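Side-chain contacts in transcriptional repressor PagR (Bacillus anthracis, PDB 2ZKZ), which binds DNA as a dimeric ArsR-family transcription factor and represses expression of the pagA and atxA genes of Bacillus anthracis: residues V33-L36 with Y37-A41; D17-L20 with L21-A25. All blocks are in the same frame, centred on the assembly; numbering follows the deposited sequence.

Contact 1 (V33-L36 with Y37-A41); sequences VNEL and YKHKA
Val33 O and Asn34 O accept the amides of Tyr37 and Lys38 in regular i to i+4 bonds, and Glu35 O takes that of His39 at 2.7 Å, whereas the bond from Lys40 N to Leu36 O is weak because the chain is leaving the helix. Residues 33-39 form the C-terminal end of helix 27-39 in the winged-helix fold of an ArsR-type repressor, and Lys40 and Ala41 lead out of it toward the strand at 42-43. Lys40 breaks the helix with a positive phi, and its long chain folds back so that NZ binds Tyr37 O at 2.7 Å, in the carbonyl plane. An ammonium group probably suits this place, since the carbonyl end of a helix tends to be partly negative.

Buried Glu35, lying against Ile50 of helix 44-51, bends at chi2 and sends its carboxylate to the solvent-exposed Lys38. Lys38, itself bent at chi3, brings NZ to OE2 of Glu35 at 3.1 Å in a salt bridge, from above the carboxylate plane and 45° out of it. On its way the lysine chain crosses Asn34, whose OD1 lies 3.5 Å from Lys38 CE. ND2 of Asn34 stands 4.1 Å from Tyr37 CD2, the amide and ring planes 32° apart.

Val33 and Leu36 are branched and apolar, as befits the inward side: Val33 packs on Val88 and Ile92 of helix 86-95, Leu36 on Leu70, Ile83 and Tyr81. His39 lies alongside Glu35, and Ile50 touches it too. With CG of His39 beside its own backbone N (chi1 -58°), the ring turns back toward the helix, and ND1 adds a weak, bent bond of 3.1 Å to Glu35 O.

Contact 2 (D17-L20 with L21-A25); sequences DAEL and LKTMA
Thr23 meets Glu19 one turn back along the helix, and its first torsion decides how. At chi1 -54° the hydroxyl sits beside the threonine's own backbone N, where OG1 can turn back and donate to Glu19 O at 2.8 Å. That carbonyl also accepts Thr23 N at 3.0 Å, so one oxygen is gripped twice, the two donors reaching it from opposite faces of its plane. Threonine suits the place: its buried hydroxyl is satisfied within the helix, and the side chain also touches Val69 and Lys68.

In Glu19 the bend at chi2 (59°) swings the carboxylate forward along the helix, toward Lys22 and Thr23. OE2 comes to 3.6 Å from Thr23 OG1, but its stronger partner is Lys68, with which it forms a salt bridge. The other oxygen, OE1, lies 3.7 Å from CD of Lys22, whose chain crosses that of the glutamate and runs on outward. Its ammonium group stays 5.9 Å from OE1, measured from NZ, so the opposite charges probably attract each other without pairing.

All this happens on helix 14-24, the first helix modelled in this winged-helix repressor, which packs against the second subunit of the dimer. Ala18 meets Pro27 of that subunit and Leu21 its Leu30; alanine is probably small enough here for close approach, and the leucine adds a branched apolar surface. Leu21 also lies against Ile91 of helix 86-95.

Leu20 has CG on the far side from its backbone N (chi1 -173°), unlike Leu21, and packs on Lys87 and Val88. Selenomethionine Met24 is extended up to SE, which approaches CG of Leu20 at 4.3 Å, while CG of Met24 lies 3.3 Å from Leu20 O.

How the contacts relate
Contact 2 precedes contact 1 along the chain, on the first of two consecutive helices, 14-24 and 27-39. Their centres are 18 Å apart, on opposite sides of the centre of the chain, and their nearest atoms stay about 4 Å from each other without touching. They share neighbours: Val88 of helix 86-95 receives Leu20 from contact 2 and Val33 from contact 1, and Val69, in a loop, likewise meets residues of both. Their outer surroundings differ. Contact 2 lies at the interface with the second subunit, whereas contact 1 meets no other chain of the assembly and borders helix 44-51, which lies within the predicted DNA-binding helix-turn-helix, 43-62.

Contact 1 (V33-L36 with Y37-A41)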
# COMPACT_ATOMS: atom_id res chain seq x y z
N VAL A 33 -4.21 2.28 11.69
CA VAL A 33 -5.28 2.59 10.75
C VAL A 33 -6.51 1.73 11.00
O VAL A 33 -7.65 2.22 10.97
CB VAL A 33 -4.82 2.42 9.28
CG1 VAL A 33 -6.00 2.68 8.34
CG2 VAL A 33 -3.69 3.38 8.99
N ASN A 34 -6.30 0.43 11.22
CA ASN A 34 -7.42 -0.48 11.48
C ASN A 34 -8.19 -0.01 12.72
O ASN A 34 -9.42 0.02 12.73
CB ASN A 34 -6.90 -1.90 11.71
CG ASN A 34 -8.03 -2.92 11.75
OD1 ASN A 34 -8.15 -3.70 12.69
ND2 ASN A 34 -8.86 -2.91 10.71
N GLU A 35 -7.47 0.36 13.77
CA GLU A 35 -8.10 0.82 15.01
C GLU A 35 -8.92 2.09 14.79
O GLU A 35 -10.02 2.23 15.35
CB GLU A 35 -7.04 1.07 16.09
CG GLU A 35 -6.38 -0.18 16.64
CD GLU A 35 -7.37 -1.16 17.24
OE1 GLU A 35 -8.35 -0.72 17.89
OE2 GLU A 35 -7.17 -2.38 17.09
N LEU A 36 -8.40 3.03 14.01
CA LEU A 36 -9.11 4.26 13.73
C LEU A 36 -10.34 3.97 12.88
O LEU A 36 -11.34 4.67 12.96
CB LEU A 36 -8.20 5.26 13.03
CG LEU A 36 -7.17 5.90 13.96
CD1 LEU A 36 -6.16 6.73 13.17
CD2 LEU A 36 -7.91 6.78 14.97
N TYR A 37 -10.24 2.93 12.06
CA TYR A 37 -11.35 2.54 11.21
C TYR A 37 -12.48 2.02 12.10
O TYR A 37 -13.66 2.30 11.87
CB TYR A 37 -10.89 1.45 10.23
CG TYR A 37 -12.01 0.68 9.58
CD1 TYR A 37 -12.94 1.31 8.76
CD2 TYR A 37 -12.17 -0.68 9.82
CE1 TYR A 37 -13.99 0.61 8.18
CE2 TYR A 37 -13.22 -1.40 9.26
CZ TYR A 37 -14.12 -0.75 8.44
OH TYR A 37 -15.16 -1.46 7.89
N LYS A 38 -12.11 1.27 13.13
CA LYS A 38 -13.07 0.69 14.06
C LYS A 38 -13.60 1.67 15.11
O LYS A 38 -14.79 1.65 15.43
CB LYS A 38 -12.45 -0.52 14.77
CG LYS A 38 -12.18 -1.71 13.85
CD LYS A 38 -11.66 -2.91 14.63
CE LYS A 38 -10.31 -2.62 15.27
NZ LYS A 38 -9.86 -3.71 16.18
N HIS A 39 -12.73 2.53 15.63
CA HIS A 39 -13.13 3.49 16.66
C HIS A 39 -13.38 4.92 16.19
O HIS A 39 -13.82 5.77 16.97
CB HIS A 39 -12.08 3.49 17.77
CG HIS A 39 -11.89 2.15 18.40
ND1 HIS A 39 -10.72 1.43 18.28
CD2 HIS A 39 -12.72 1.39 19.16
CE1 HIS A 39 -10.84 0.28 18.93
NE2 HIS A 39 -12.04 0.24 19.47
N LYS A 40 -13.09 5.18 14.91
CA LYS A 40 -13.30 6.49 14.29
C LYS A 40 -12.44 7.65 14.80
O LYS A 40 -11.98 8.47 14.01
CB LYS A 40 -14.78 6.89 14.38
CG LYS A 40 -15.72 5.85 13.77
CD LYS A 40 -15.31 5.49 12.35
CE LYS A 40 -16.11 4.31 11.82
NZ LYS A 40 -15.54 3.79 10.53
N ALA A 41 -12.25 7.73 16.11
CA ALA A 41 -11.46 8.82 16.68
C ALA A 41 -10.69 8.32 17.88
O ALA A 41 -11.27 7.72 18.78
CB ALA A 41 -12.37 9.98 17.08

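Contact 2 (D17-L20 with L21-A25)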
# COMPACT_ATOMS: atom_id res chain seq x y z
N ASP A 17 -0.12 8.17 -4.77
CA ASP A 17 -0.60 6.82 -4.47
C ASP A 17 0.53 5.92 -3.98
O ASP A 17 0.35 5.16 -3.03
CB ASP A 17 -1.28 6.20 -5.70
CG ASP A 17 -2.52 6.95 -6.12
OD1 ASP A 17 -3.22 7.51 -5.24
OD2 ASP A 17 -2.81 6.98 -7.34
N ALA A 18 1.69 5.99 -4.63
CA ALA A 18 2.84 5.18 -4.22
C ALA A 18 3.30 5.57 -2.82
O ALA A 18 3.63 4.71 -1.99
CB ALA A 18 4.00 5.37 -5.22
N GLU A 19 3.34 6.88 -2.56
CA GLU A 19 3.75 7.42 -1.27
C GLU A 19 2.75 7.03 -0.17
O GLU A 19 3.14 6.81 0.98
CB GLU A 19 3.89 8.95 -1.37
CG GLU A 19 4.30 9.67 -0.09
CD GLU A 19 5.64 9.20 0.46
OE1 GLU A 19 6.40 8.55 -0.28
OE2 GLU A 19 5.93 9.49 1.64
N LEU A 20 1.47 6.93 -0.53
CA LEU A 20 0.44 6.53 0.43
C LEU A 20 0.68 5.09 0.87
O LEU A 20 0.62 4.76 2.06
CB LEU A 20 -0.96 6.63 -0.20
CG LEU A 20 -2.16 6.39 0.73
CD1 LEU A 20 -2.25 7.55 1.74
CD2 LEU A 20 -3.45 6.31 -0.07
N LEU A 21 0.96 4.21 -0.08
CA LEU A 21 1.21 2.82 0.25
C LEU A 21 2.50 2.70 1.06
O LEU A 21 2.56 1.94 2.02
CB LEU A 21 1.31 1.97 -1.03
CG LEU A 21 0.09 1.97 -1.97
CD1 LEU A 21 0.37 1.01 -3.14
CD2 LEU A 21 -1.16 1.53 -1.22
N LYS A 22 3.52 3.47 0.69
CA LYS A 22 4.79 3.43 1.41
C LYS A 22 4.61 3.83 2.88
O LYS A 22 5.15 3.19 3.77
CB LYS A 22 5.80 4.36 0.75
CG LYS A 22 7.18 4.36 1.42
CD LYS A 22 8.06 5.48 0.86
CE LYS A 22 9.41 5.53 1.56
NZ LYS A 22 10.21 4.31 1.25
N THR A 23 3.82 4.88 3.11
CA THR A 23 3.58 5.36 4.46
C THR A 23 2.79 4.37 5.32
O THR A 23 2.97 4.32 6.53
CB THR A 23 2.84 6.73 4.43
OG1 THR A 23 3.58 7.64 3.60
CG2 THR A 23 2.75 7.33 5.84
N MSE A 24 1.92 3.58 4.69
CA MSE A 24 1.13 2.58 5.41
C MSE A 24 1.84 1.23 5.50
O MSE A 24 1.40 0.33 6.22
CB MSE A 24 -0.21 2.32 4.69
CG MSE A 24 -1.14 3.53 4.52
SE MSE A 24 -2.72 3.06 3.46
CE MSE A 24 -3.55 1.84 4.71
N ALA A 25 2.95 1.07 4.78
CA ALA A 25 3.68 -0.20 4.73
C ALA A 25 4.48 -0.62 5.96
O ALA A 25 5.65 -1.00 5.85
CB ALA A 25 4.57 -0.23 3.48